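Local coordinates for hypothetical membrane spanning protein (PDB 2VPZ), which probably serves as the membrane-anchoring, quinone-binding subunit of a polysulfide reductase, passing electrons from quinol to the catalytic subunits of the complex, at residues 32-37 / 120-124; 162-166 / 228-232. One frame throughout, in Å; residues are numbered along the deposited sequence.

Interaction 1 (32-37 / 120-124); sequences ALLAAL and LLVFS
Ala36 sets its methyl against the backbone of the 120-124 turn, with CB 3.7 Å from Leu121 N. With only a methyl on this side, Ala36 comes close to the facing backbone; the axes of the two segments, nearly antiparallel, approach to 8.6 Å. One turn away, Ala32 CB meets Ser124 CB at 3.8 Å. Leu120 fills the groove between these two alanines: its CG stands anti to the backbone N (chi1 -170°), which carries CD2 across to the main chain of the facing helix, 3.5 Å from Ala32 O. Leu120 also packs on Thr102 and Leu106 of helix 88-107, and Ala32 and Ala35 touch helix 46-65. Ser124 OG lies 3.4 Å from Leu33 CA, a van der Waals contact, as no hydrogen bond links the segments. Toward the surface, leucine methyls alone meet: Leu121 CD1 touches Leu33 CD1 at 3.8 Å and Leu37 CD2 at 3.7 Å. Leu33 runs alongside Leu121, whereas Leu37, on the surface, slants across it. Close alanine- and serine-lined packing of antiparallel helices, flanked by leucines, is characteristic of a polytopic transmembrane bundle, here probably that of an NrfD-like membrane subunit.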
loop_
_atom_site.group_PDB
_atom_site.type_symbol
_atom_site.label_atom_id
_atom_site.label_comp_id
_atom_site.label_asym_id
_atom_site.label_seq_id
_atom_site.Cartn_x
_atom_site.Cartn_y
_atom_site.Cartn_z
ATOM N N ALA C 32 38.114 -28.838 -24.299
ATOM C CA ALA C 32 37.312 -29.897 -24.915
ATOM C C ALA C 32 36.753 -29.375 -26.284
ATOM O O ALA C 32 36.478 -30.175 -27.180
ATOM C CB ALA C 32 36.128 -30.330 -23.991
ATOM N N LEU C 33 36.599 -28.055 -26.439
ATOM C CA LEU C 33 36.126 -27.492 -27.725
ATOM C C LEU C 33 37.295 -27.562 -28.743
ATOM O O LEU C 33 37.100 -27.934 -29.907
ATOM C CB LEU C 33 35.602 -26.019 -27.598
ATOM C CG LEU C 33 35.106 -25.365 -28.919
ATOM C CD1 LEU C 33 33.763 -25.970 -29.355
ATOM C CD2 LEU C 33 34.972 -23.837 -28.783
ATOM N N LEU C 34 38.500 -27.214 -28.281
ATOM C CA LEU C 34 39.715 -27.287 -29.083
ATOM C C LEU C 34 39.957 -28.738 -29.569
ATOM O O LEU C 34 40.185 -28.963 -30.765
ATOM C CB LEU C 34 40.936 -26.782 -28.301
ATOM C CG LEU C 34 40.918 -25.271 -28.007
ATOM C CD1 LEU C 34 42.352 -24.778 -27.737
ATOM C CD2 LEU C 34 40.290 -24.503 -29.199
ATOM N N ALA C 35 39.905 -29.714 -28.667
ATOM C CA ALA C 35 40.090 -31.113 -29.047
ATOM C C ALA C 35 39.032 -31.561 -30.093
ATOM O O ALA C 35 39.353 -32.311 -31.027
ATOM C CB ALA C 35 40.045 -32.049 -27.811
ATOM N N ALA C 36 37.789 -31.097 -29.955
ATOM C CA ALA C 36 36.696 -31.442 -30.890
ATOM C C ALA C 36 36.915 -30.872 -32.316
ATOM O O ALA C 36 36.822 -31.596 -33.311
ATOM C CB ALA C 36 35.316 -30.962 -30.326
ATOM N N LEU C 37 37.200 -29.569 -32.391
ATOM C CA LEU C 37 37.484 -28.867 -33.640
ATOM C C LEU C 37 38.768 -29.419 -34.325
ATOM O O LEU C 37 38.919 -29.321 -35.548
ATOM C CB LEU C 37 37.618 -27.336 -33.410
ATOM C CG LEU C 37 36.381 -26.496 -33.001
ATOM C CD1 LEU C 37 36.747 -25.009 -32.847
ATOM C CD2 LEU C 37 35.265 -26.652 -34.043
ATOM N N LEU C 120 31.432 -34.562 -28.936
ATOM C CA LEU C 120 32.327 -33.782 -28.071
ATOM C C LEU C 120 32.086 -32.319 -28.378
ATOM O O LEU C 120 32.137 -31.461 -27.490
ATOM C CB LEU C 120 33.838 -34.100 -28.258
ATOM C CG LEU C 120 34.740 -33.444 -27.171
ATOM C CD1 LEU C 120 34.370 -33.992 -25.768
ATOM C CD2 LEU C 120 36.227 -33.687 -27.477
ATOM N N LEU C 121 31.781 -31.990 -29.632
ATOM C CA LEU C 121 31.514 -30.577 -29.925
ATOM C C LEU C 121 30.261 -30.064 -29.189
ATOM O O LEU C 121 30.290 -28.975 -28.622
ATOM C CB LEU C 121 31.351 -30.278 -31.414
ATOM C CG LEU C 121 31.178 -28.744 -31.589
ATOM C CD1 LEU C 121 32.462 -28.131 -32.169
ATOM C CD2 LEU C 121 29.961 -28.416 -32.469
ATOM N N VAL C 122 29.169 -30.822 -29.211
ATOM C CA VAL C 122 27.936 -30.392 -28.559
ATOM C C VAL C 122 27.985 -30.377 -27.017
ATOM O O VAL C 122 27.388 -29.494 -26.379
ATOM C CB VAL C 122 26.703 -31.248 -29.018
ATOM C CG1 VAL C 122 25.589 -31.159 -27.953
ATOM C CG2 VAL C 122 26.187 -30.763 -30.398
ATOM N N PHE C 123 28.683 -31.342 -26.412
ATOM C CA PHE C 123 28.805 -31.418 -24.946
ATOM C C PHE C 123 29.751 -30.349 -24.410
ATOM O O PHE C 123 29.612 -29.906 -23.266
ATOM C CB PHE C 123 29.257 -32.805 -24.482
ATOM C CG PHE C 123 28.303 -33.916 -24.828
ATOM C CD1 PHE C 123 28.771 -35.173 -25.208
ATOM C CD2 PHE C 123 26.931 -33.681 -24.821
ATOM C CE1 PHE C 123 27.884 -36.182 -25.582
ATOM C CE2 PHE C 123 26.025 -34.677 -25.188
ATOM C CZ PHE C 123 26.504 -35.932 -25.576
ATOM N N SER C 124 30.701 -29.929 -25.233
ATOM C CA SER C 124 31.635 -28.893 -24.822
ATOM C C SER C 124 30.938 -27.517 -24.980
ATOM O O SER C 124 31.404 -26.515 -24.425
ATOM C CB SER C 124 32.965 -28.986 -25.610
ATOM O OG SER C 124 32.905 -28.326 -26.854
#

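Interaction 2 (162-166 / 228-232); sequences GLAAL and PWAGL
Leu166 lays its forked end over one face of the Trp229 indole, the two side chains crossing at about a right angle. Leu166 CD1 stands 3.8 Å from the centroid of the Trp229 six-membered ring and only 15° off its normal, a CH-pi contact, while Leu166 CD2 covers the pyrrole part, 3.5 Å from Trp229 NE1. The first torsion of Trp229 (chi1 -74°) places CG beside the backbone N and folds the ring back toward helix 148-166, although its CB points away from it. The same leucine fork reaches two more partners: Leu166 CD2 lies 3.5 Å from Pro228 CB, and Leu166 CD1 meets Leu232 CD1 tip to tip. Replacing Leu166 with an alanine would probably leave that indole face without its methyl cover and open a gap between the two helices where the leucine now meets Pro228 and Leu232. Deeper in, Gly162 brings bare backbone up to the proline, Gly162 O being 3.4 Å from Pro228 CB, and, having no side chain, leaves room for Leu232 beside it. Ala165 CB touches the proline ring as well, 3.8 Å from Pro228 CG. The contact thus joins the C-terminal part of helix 148-166 to the first turns of helix 227-245, antiparallel to it, while Ala164 packs on Trp171 and Ala172 of the loop between helices 148-166 and 175-189.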
loop_
_atom_site.group_PDB
_atom_site.type_symbol
_atom_site.label_atom_id
_atom_site.label_comp_id
_atom_site.label_asym_id
_atom_site.label_seq_id
_atom_site.Cartn_x
_atom_site.Cartn_y
_atom_site.Cartn_z
ATOM N N GLY C 162 44.782 -19.410 -24.463
ATOM C CA GLY C 162 45.932 -18.871 -23.761
ATOM C C GLY C 162 46.869 -20.001 -23.332
ATOM O O GLY C 162 48.098 -19.858 -23.365
ATOM N N LEU C 163 46.281 -21.136 -22.943
ATOM C CA LEU C 163 46.985 -22.371 -22.521
ATOM C C LEU C 163 47.649 -23.035 -23.774
ATOM O O LEU C 163 48.849 -23.379 -23.761
ATOM C CB LEU C 163 46.003 -23.361 -21.826
ATOM C CG LEU C 163 46.446 -24.541 -20.945
ATOM C CD1 LEU C 163 46.042 -25.876 -21.582
ATOM C CD2 LEU C 163 47.967 -24.499 -20.687
ATOM N N ALA C 164 46.859 -23.181 -24.844
ATOM C CA ALA C 164 47.303 -23.743 -26.128
ATOM C C ALA C 164 48.536 -23.004 -26.666
ATOM O O ALA C 164 49.452 -23.633 -27.208
ATOM C CB ALA C 164 46.146 -23.680 -27.181
ATOM N N ALA C 165 48.565 -21.677 -26.512
ATOM C CA ALA C 165 49.688 -20.836 -26.962
ATOM C C ALA C 165 50.950 -20.938 -26.079
ATOM O O ALA C 165 52.061 -20.668 -26.543
ATOM C CB ALA C 165 49.253 -19.357 -27.084
ATOM N N LEU C 166 50.789 -21.309 -24.805
ATOM C CA LEU C 166 51.933 -21.480 -23.903
ATOM C C LEU C 166 52.608 -22.847 -24.287
ATOM O O LEU C 166 53.843 -22.970 -24.276
ATOM C CB LEU C 166 51.504 -21.397 -22.410
ATOM C CG LEU C 166 51.118 -19.983 -21.883
ATOM C CD1 LEU C 166 50.608 -20.043 -20.425
ATOM C CD2 LEU C 166 52.326 -19.037 -21.990
ATOM N N PRO C 228 50.107 -14.600 -23.640
ATOM C CA PRO C 228 49.223 -15.610 -23.023
ATOM C C PRO C 228 49.051 -15.497 -21.476
ATOM O O PRO C 228 48.005 -15.870 -20.918
ATOM C CB PRO C 228 49.860 -16.953 -23.374
ATOM C CG PRO C 228 50.520 -16.720 -24.669
ATOM C CD PRO C 228 51.063 -15.253 -24.548
ATOM N N TRP C 229 50.090 -15.054 -20.771
ATOM C CA TRP C 229 49.987 -14.918 -19.314
ATOM C C TRP C 229 48.971 -13.839 -18.979
ATOM O O TRP C 229 48.021 -14.075 -18.230
ATOM C CB TRP C 229 51.351 -14.645 -18.655
ATOM C CG TRP C 229 52.211 -15.888 -18.627
ATOM C CD1 TRP C 229 53.314 -16.158 -19.408
ATOM C CD2 TRP C 229 51.976 -17.087 -17.855
ATOM N NE1 TRP C 229 53.756 -17.438 -19.169
ATOM C CE2 TRP C 229 52.960 -18.030 -18.226
ATOM C CE3 TRP C 229 51.019 -17.456 -16.892
ATOM C CZ2 TRP C 229 53.025 -19.331 -17.654
ATOM C CZ3 TRP C 229 51.075 -18.753 -16.317
ATOM C CH2 TRP C 229 52.077 -19.668 -16.710
ATOM N N ALA C 230 49.161 -12.666 -19.565
ATOM C CA ALA C 230 48.277 -11.521 -19.382
ATOM C C ALA C 230 46.799 -11.844 -19.714
ATOM O O ALA C 230 45.898 -11.453 -18.966
ATOM C CB ALA C 230 48.772 -10.303 -20.232
ATOM N N GLY C 231 46.563 -12.559 -20.815
ATOM C CA GLY C 231 45.231 -12.973 -21.231
ATOM C C GLY C 231 44.583 -13.983 -20.299
ATOM O O GLY C 231 43.366 -13.932 -20.047
ATOM N N LEU C 232 45.392 -14.912 -19.769
ATOM C CA LEU C 232 44.980 -15.958 -18.787
ATOM C C LEU C 232 44.578 -15.318 -17.442
ATOM O O LEU C 232 43.508 -15.615 -16.891
ATOM C CB LEU C 232 46.087 -17.002 -18.522
ATOM C CG LEU C 232 46.227 -18.283 -19.373
ATOM C CD1 LEU C 232 47.711 -18.642 -19.605
ATOM C CD2 LEU C 232 45.472 -19.463 -18.716
#

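Both contacts pair antiparallel membrane helices at nearly the same angle, 159° and 158°, yet they hold different elements: helices 16-41 and 117-136 in interaction 1, helices 148-166 and 227-245 in interaction 2. Interaction 1 is the more buried, built from alanine, serine and leucine; interaction 2, partly buried, relies on Leu166 set against proline, leucine and an indole face on the surface, with a glycine beside them. Their centres lie 19 Å apart, and Leu34 CD1 meets Ala164 CB at 4.0 Å, so helix 16-41 of interaction 1 packs against helix 148-166 of interaction 2. The side chain of Ser124 is about 10 Å from that of Tyr130, which binds quinone, whereas 162-166 / 228-232 lies away from the known sites.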